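Local coordinates for capsid protein (Penaeus vannamei nodavirus, PDB 5YKZ) that probably forms the dimeric surface spikes of the virus particle through its protruding P-domain, which pairs with a second copy, at residues 9-14 and 31-36; 14-19 and 68-73. One frame throughout, in Å; residues are numbered along the deposited sequence.

Contact 1. Residues 9-14 and 31-36; sequences RVDKAV and TGLSPS
One methyl of Leu-33, CD2, sits against two charged side chains of the strand at residues 9-14. Asp-11 and Leu-33 run past each other in opposite directions, and the carboxylate oxygen OD2 of Asp-11 comes to 3.4 Å from Leu-33 CD2. The Asp-11 carboxylate extends toward the loop because its CG is trans to the main-chain nitrogen (chi1 -180°). The other oxygen, OD1, is directed along the strand toward Arg-9, whose NH2 it meets in a salt bridge of 2.6 Å. The guanidinium also lays one face over Asp-11 CA, offset toward the rim of the group. Lys-12 crosses Leu-33 at a slant, its CD lying 4.1 Å from Leu-33 CD2. Beyond CD the chain bends at chi3 (-48°), leaving the leucine and bringing the ammonium to the side of Thr-31, but Lys-12 NZ remains 3.9 Å from Thr-31 O. A water bridges the two: it donates to Thr-31 O at 3.0 Å and accepts from Lys-12 NZ at an unusually short 2.5 Å, a length that is doubtful. Adjacent Asp-11 and Lys-12 can both point at the loop because they form a classic beta bulge opposite Ile-114 of strand 111-118. On the strand, Val-10 packs on Phe-84 of the second subunit. A carboxylate oxygen against a methyl offers little attraction, and the lysine reaches the loop carbonyl only through water, so this surface contact between the outermost strand of the chain's sheet and the 31-36 loop is probably weak, its two sides being positioned largely by backbone bonds to Ile-114 and Gly-93.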
# COMPACT_ATOMS: atom_id res chain seq x y z
N ARG B 9 -6.28 -10.18 -7.98
CA ARG B 9 -4.87 -10.41 -7.98
C ARG B 9 -4.12 -9.15 -8.28
O ARG B 9 -4.69 -8.19 -8.79
CB ARG B 9 -4.56 -11.49 -9.03
CG ARG B 9 -4.86 -11.10 -10.43
CD ARG B 9 -4.51 -12.22 -11.48
NE ARG B 9 -4.00 -11.62 -12.67
CZ ARG B 9 -2.69 -11.51 -12.98
NH1 ARG B 9 -1.71 -11.99 -12.18
NH2 ARG B 9 -2.38 -10.92 -14.11
N VAL B 10 -2.84 -9.16 -8.00
CA VAL B 10 -1.92 -8.11 -8.50
C VAL B 10 -1.53 -8.50 -9.88
O VAL B 10 -0.79 -9.52 -10.02
CB VAL B 10 -0.70 -7.93 -7.59
CG1 VAL B 10 0.21 -6.88 -8.21
CG2 VAL B 10 -1.21 -7.41 -6.27
N ASP B 11 -1.99 -7.76 -10.84
CA ASP B 11 -1.65 -7.95 -12.22
C ASP B 11 -0.23 -7.61 -12.57
O ASP B 11 0.50 -8.35 -13.34
CB ASP B 11 -2.57 -7.21 -13.13
CG ASP B 11 -2.17 -7.44 -14.56
OD1 ASP B 11 -2.44 -8.53 -15.05
OD2 ASP B 11 -1.42 -6.62 -15.14
N LYS B 12 0.24 -6.49 -12.05
CA LYS B 12 1.66 -6.13 -12.18
C LYS B 12 1.99 -5.08 -11.16
O LYS B 12 1.13 -4.38 -10.56
CB LYS B 12 2.08 -5.67 -13.49
CG LYS B 12 1.19 -4.64 -13.99
CD LYS B 12 1.38 -4.44 -15.53
CE LYS B 12 2.85 -4.31 -15.85
NZ LYS B 12 3.11 -4.11 -17.30
N ALA B 13 3.28 -5.01 -10.88
CA ALA B 13 3.88 -4.01 -9.99
C ALA B 13 4.61 -3.04 -10.89
O ALA B 13 5.36 -3.47 -11.82
CB ALA B 13 4.86 -4.80 -9.17
N VAL B 14 4.44 -1.75 -10.70
CA VAL B 14 5.02 -0.72 -11.55
C VAL B 14 5.69 0.32 -10.75
O VAL B 14 5.08 0.81 -9.75
CB VAL B 14 3.96 -0.09 -12.45
CG1 VAL B 14 4.56 0.94 -13.39
CG2 VAL B 14 3.31 -1.17 -13.29
N THR B 31 1.02 1.06 -19.51
CA THR B 31 0.60 0.30 -20.65
C THR B 31 0.50 -1.16 -20.36
O THR B 31 0.85 -1.68 -19.32
CB THR B 31 1.67 0.52 -21.79
OG1 THR B 31 2.89 -0.10 -21.44
CG2 THR B 31 1.89 1.99 -22.11
N GLY B 32 -0.01 -1.88 -21.35
CA GLY B 32 -0.05 -3.29 -21.34
C GLY B 32 -1.14 -3.94 -20.55
O GLY B 32 -1.00 -5.12 -20.27
N LEU B 33 -2.22 -3.23 -20.27
CA LEU B 33 -3.32 -3.82 -19.55
C LEU B 33 -4.50 -4.19 -20.50
O LEU B 33 -4.36 -4.04 -21.72
CB LEU B 33 -3.74 -2.79 -18.48
CG LEU B 33 -2.66 -2.56 -17.43
CD1 LEU B 33 -2.93 -1.28 -16.61
CD2 LEU B 33 -2.57 -3.75 -16.50
N SER B 34 -5.58 -4.68 -19.96
CA SER B 34 -6.70 -4.99 -20.79
C SER B 34 -7.45 -3.77 -21.22
O SER B 34 -7.59 -2.82 -20.43
CB SER B 34 -7.67 -5.90 -20.07
OG SER B 34 -7.10 -7.07 -19.62
N PRO B 35 -7.94 -3.70 -22.47
CA PRO B 35 -8.66 -2.56 -22.92
C PRO B 35 -9.90 -2.29 -22.09
O PRO B 35 -10.60 -3.23 -21.66
CB PRO B 35 -9.00 -2.89 -24.38
CG PRO B 35 -7.91 -3.79 -24.76
CD PRO B 35 -7.81 -4.69 -23.58
N SER B 36 -10.21 -1.03 -21.87
CA SER B 36 -11.48 -0.60 -21.28
C SER B 36 -11.82 -1.37 -20.07
O SER B 36 -12.94 -1.83 -19.86
CB SER B 36 -12.62 -0.61 -22.35
OG SER B 36 -12.25 0.12 -23.51
O HOH W 1 3.25 -1.61 -17.56

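Contact 2. Residues 14-19 and 68-73; sequences VNFIKP and GTISIN
Phe-16 meets Ile-70 and Ile-72 through apolar packing alone, across the interior of the domain. The far end of the phenyl ring does the touching. Phe-16 CZ lies 4.0 Å from the branch methyl CG2 of Ile-70, and Phe-16 CE2 lies 4.1 Å from the terminal methyl CD1 of Ile-72. Both isoleucines cross the ring obliquely. They have nearly the same conformation, yet Ile-72 touches with CD1 at the end of its extended CG1 branch (chi2 176°) and Ile-70 with CG2, in keeping with their different places along the strand. Two residues apart on strand 66-73, they both point inward, while Ser-71 between them points away. Further apolar neighbours add to the group: the Phe-112 ring meets Phe-16 with the planes at about 50°, Ala-61 also touches Phe-16, and Pro-43 touches both isoleucines. Hydrogen bonds lie in the backbone around the packing: Phe-16 pairs with Thr-110, Ile-70 with Ala-61 and Ile-72 with Leu-59. This is core packing of an all-beta domain, in which the segment after strand 7-15 meets a strand four places across the same antiparallel sheet; buried hydrocarbon joins them, through dispersion and the hydrophobic effect.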
# COMPACT_ATOMS: atom_id res chain seq x y z
N VAL B 14 4.44 -1.75 -10.70
CA VAL B 14 5.02 -0.72 -11.55
C VAL B 14 5.69 0.32 -10.75
O VAL B 14 5.08 0.81 -9.75
CB VAL B 14 3.96 -0.09 -12.45
CG1 VAL B 14 4.56 0.94 -13.39
CG2 VAL B 14 3.31 -1.17 -13.29
N ASN B 15 6.92 0.72 -11.01
CA ASN B 15 7.53 1.83 -10.33
C ASN B 15 6.96 3.14 -10.79
O ASN B 15 6.64 3.33 -11.96
CB ASN B 15 9.03 1.84 -10.56
CG ASN B 15 9.73 0.68 -9.95
OD1 ASN B 15 9.23 0.08 -8.97
ND2 ASN B 15 10.92 0.37 -10.47
N PHE B 16 6.87 4.10 -9.86
CA PHE B 16 6.62 5.48 -10.22
C PHE B 16 7.81 6.06 -10.99
O PHE B 16 8.96 5.69 -10.73
CB PHE B 16 6.32 6.34 -9.00
CG PHE B 16 4.96 6.19 -8.46
CD1 PHE B 16 3.86 6.54 -9.23
CD2 PHE B 16 4.72 5.73 -7.18
CE1 PHE B 16 2.59 6.48 -8.73
CE2 PHE B 16 3.42 5.63 -6.70
CZ PHE B 16 2.38 6.00 -7.44
N ILE B 17 7.52 6.93 -11.95
CA ILE B 17 8.52 7.79 -12.61
C ILE B 17 9.25 8.59 -11.57
O ILE B 17 8.85 8.77 -10.40
CB ILE B 17 7.91 8.61 -13.71
CG1 ILE B 17 6.84 9.57 -13.19
CG2 ILE B 17 7.43 7.73 -14.88
CD1 ILE B 17 6.49 10.67 -14.18
N LYS B 18 10.35 9.16 -12.08
CA LYS B 18 11.26 10.03 -11.32
C LYS B 18 11.28 11.33 -12.00
O LYS B 18 12.17 11.61 -12.87
CB LYS B 18 12.62 9.37 -11.24
CG LYS B 18 12.59 8.02 -10.58
CD LYS B 18 13.98 7.43 -10.47
CE LYS B 18 14.02 6.00 -10.10
NZ LYS B 18 13.52 5.80 -8.86
N PRO B 19 10.34 12.21 -11.72
CA PRO B 19 10.33 13.52 -12.40
C PRO B 19 11.59 14.31 -12.22
O PRO B 19 12.22 14.31 -11.20
CB PRO B 19 9.14 14.25 -11.75
CG PRO B 19 8.30 13.18 -11.15
CD PRO B 19 9.22 12.07 -10.77
N GLY B 68 -9.23 9.09 -6.81
CA GLY B 68 -8.26 8.93 -5.83
C GLY B 68 -6.91 9.57 -6.12
O GLY B 68 -6.67 10.05 -7.22
N THR B 69 -6.10 9.58 -5.09
CA THR B 69 -4.75 10.11 -5.11
C THR B 69 -3.86 9.17 -4.28
O THR B 69 -4.25 8.84 -3.16
CB THR B 69 -4.64 11.47 -4.46
OG1 THR B 69 -5.50 12.42 -5.19
CG2 THR B 69 -3.24 12.10 -4.44
N ILE B 70 -2.69 8.80 -4.78
CA ILE B 70 -1.66 8.13 -3.96
C ILE B 70 -0.73 9.16 -3.41
O ILE B 70 -0.24 10.03 -4.15
CB ILE B 70 -0.94 7.04 -4.78
CG1 ILE B 70 -1.85 5.87 -4.91
CG2 ILE B 70 0.33 6.66 -4.10
CD1 ILE B 70 -1.31 4.75 -5.83
N SER B 71 -0.48 9.07 -2.10
CA SER B 71 0.42 9.95 -1.42
C SER B 71 1.52 9.14 -0.75
O SER B 71 1.22 8.21 0.05
CB SER B 71 -0.30 10.74 -0.33
OG SER B 71 0.62 11.39 0.49
N ILE B 72 2.77 9.45 -1.05
CA ILE B 72 3.93 8.89 -0.36
C ILE B 72 4.73 10.06 0.13
O ILE B 72 5.45 10.72 -0.65
CB ILE B 72 4.79 7.96 -1.28
CG1 ILE B 72 3.97 6.79 -1.80
CG2 ILE B 72 5.99 7.53 -0.52
CD1 ILE B 72 4.64 5.88 -2.76
N ASN B 73 4.65 10.38 1.39
CA ASN B 73 5.31 11.52 2.04
C ASN B 73 6.18 10.92 3.14
O ASN B 73 5.65 10.43 4.15
CB ASN B 73 4.34 12.58 2.52
CG ASN B 73 5.09 13.73 3.14
OD1 ASN B 73 6.14 13.63 3.58
ND2 ASN B 73 4.40 14.89 3.16

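Overall arrangement
From the N terminus, strand 7-15 first supplies residues 9-14 to contact 1 and then, sharing Val-14, runs into residues 14-19 of contact 2. The chain continues through strand 26-30 to the loop at 31-36, where contact 1 closes a loop with 16 residues between its segments. Strands 38-48 and 58-63 follow before strand 66-73 closes contact 2, which spans 48 residues. The segments alternate along the sequence, so the two closures cross. Their centres lie 16 Å apart: contact 1 ties the outermost strand of this chain's sheet to a surface loop, whereas contact 2 links the loop just beyond that strand, through the core, to a strand four places further across the antiparallel sheet.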